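Local structure of hypothetical protein PA3499 (Pseudomonas aeruginosa, 2IG8) at residues 55-60 / 95-100. The protein is of unknown function but belongs to the YjgF-like clan, whose members are small alpha/beta proteins that commonly assemble as trimers. Residues are numbered along the deposited sequence; the frame is centred on the assembly and turned at random.
Sequences AQALVV and GRARQE
A57 and L58 of helix 53-70 pack against A97 and E100 of helix 91-101, with the axes of 55-60 and 95-100 8.6 Å apart at closest approach. The two run in broadly the same direction and cross at -43°. The CA atoms of L58 and A97 are the nearest pair, 5.6 Å apart. This is the helix pair of the YjgF-like alpha/beta fold, in which strand 78-85 lies between the two helices in the chain. V60 of the first helix touches I128 on strand 126-133 of the sheet.

Small residues allow the close approach. A57 and A97 point their methyls at each other, CB to CB 3.6 Å, and both are buried. L58 reaches across beside them. Its CG lies anti to its own carbonyl carbon (chi1 -74°), which carries the branched end to the second helix. There L58 CD2 rests 3.9 Å from A97 CB. L58 CD2 also lies 3.5 Å from A97 O, so one methyl meets both side chain and main chain.

E100 closes the more exposed edge. Its extended chain crosses that of L58 at about a right angle. The carboxylate accepts a hydrogen bond from H54 NE2, one turn before L58 on helix 53-70. The same oxygen, E100 OE1, lies 3.6 Å from the methyl carbon CD1 of L58.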
# COMPACT_ATOMS: atom_id res chain seq x y z
N ALA B 55 21.97 5.88 4.04
CA ALA B 55 21.82 7.06 4.88
C ALA B 55 20.38 7.63 4.82
O ALA B 55 19.78 7.98 5.88
CB ALA B 55 22.89 8.15 4.55
N GLN B 56 19.81 7.72 3.62
CA GLN B 56 18.46 8.20 3.46
C GLN B 56 17.47 7.28 4.20
O GLN B 56 16.57 7.77 4.87
CB GLN B 56 18.06 8.36 2.00
CG GLN B 56 18.78 9.51 1.25
CD GLN B 56 18.14 9.91 -0.05
OE1 GLN B 56 16.93 9.78 -0.22
NE2 GLN B 56 18.96 10.46 -0.98
N ALA B 57 17.63 5.97 4.05
CA ALA B 57 16.67 5.05 4.68
C ALA B 57 16.71 5.20 6.20
O ALA B 57 15.68 5.20 6.85
CB ALA B 57 16.94 3.61 4.25
N LEU B 58 17.89 5.42 6.75
CA LEU B 58 18.01 5.66 8.19
C LEU B 58 17.36 6.96 8.67
O LEU B 58 16.77 7.01 9.76
CB LEU B 58 19.48 5.62 8.63
CG LEU B 58 20.19 4.26 8.72
CD1 LEU B 58 21.67 4.46 9.03
CD2 LEU B 58 19.52 3.36 9.74
N VAL B 59 17.52 8.04 7.90
CA VAL B 59 16.82 9.28 8.19
C VAL B 59 15.31 9.06 8.17
O VAL B 59 14.61 9.53 9.07
CB VAL B 59 17.21 10.43 7.22
CG1 VAL B 59 16.24 11.63 7.32
CG2 VAL B 59 18.69 10.85 7.45
N VAL B 60 14.83 8.34 7.15
CA VAL B 60 13.41 8.03 7.01
C VAL B 60 12.91 7.23 8.20
O VAL B 60 11.92 7.62 8.82
CB VAL B 60 13.11 7.26 5.68
CG1 VAL B 60 11.66 6.67 5.68
CG2 VAL B 60 13.28 8.20 4.49
N GLY B 95 18.11 -2.80 3.19
CA GLY B 95 18.36 -3.93 4.11
C GLY B 95 19.33 -3.60 5.24
O GLY B 95 19.05 -3.85 6.43
N ARG B 96 20.45 -2.97 4.90
CA ARG B 96 21.45 -2.60 5.88
C ARG B 96 20.89 -1.62 6.89
O ARG B 96 21.11 -1.80 8.06
CB ARG B 96 22.63 -1.93 5.21
CG ARG B 96 23.69 -2.86 4.77
CD ARG B 96 24.88 -2.08 4.24
NE ARG B 96 25.95 -2.97 3.75
CZ ARG B 96 25.90 -3.67 2.62
NH1 ARG B 96 24.81 -3.66 1.82
NH2 ARG B 96 26.95 -4.40 2.31
N ALA B 97 20.14 -0.62 6.41
CA ALA B 97 19.47 0.36 7.26
C ALA B 97 18.53 -0.32 8.27
O ALA B 97 18.56 -0.04 9.47
CB ALA B 97 18.71 1.37 6.43
N ARG B 98 17.73 -1.26 7.77
CA ARG B 98 16.84 -2.01 8.62
C ARG B 98 17.58 -2.85 9.67
O ARG B 98 17.16 -2.88 10.85
CB ARG B 98 15.91 -2.87 7.79
CG ARG B 98 14.82 -2.06 7.14
CD ARG B 98 13.73 -2.94 6.57
NE ARG B 98 14.18 -3.66 5.38
CZ ARG B 98 13.38 -4.05 4.39
NH1 ARG B 98 13.91 -4.68 3.35
NH2 ARG B 98 12.08 -3.83 4.42
N GLN B 99 18.67 -3.50 9.28
CA GLN B 99 19.42 -4.29 10.26
C GLN B 99 19.90 -3.39 11.40
O GLN B 99 19.85 -3.76 12.57
CB GLN B 99 20.61 -5.01 9.62
CG GLN B 99 20.17 -6.15 8.68
CD GLN B 99 19.71 -7.40 9.40
OE1 GLN B 99 19.85 -7.54 10.61
NE2 GLN B 99 19.14 -8.33 8.64
N GLU B 100 20.34 -2.18 11.06
CA GLU B 100 20.85 -1.28 12.08
C GLU B 100 19.74 -0.69 12.94
O GLU B 100 19.85 -0.66 14.16
CB GLU B 100 21.73 -0.19 11.44
CG GLU B 100 22.96 -0.78 10.82
CD GLU B 100 23.79 0.19 9.97
OE1 GLU B 100 23.34 1.33 9.70
OE2 GLU B 100 24.90 -0.24 9.57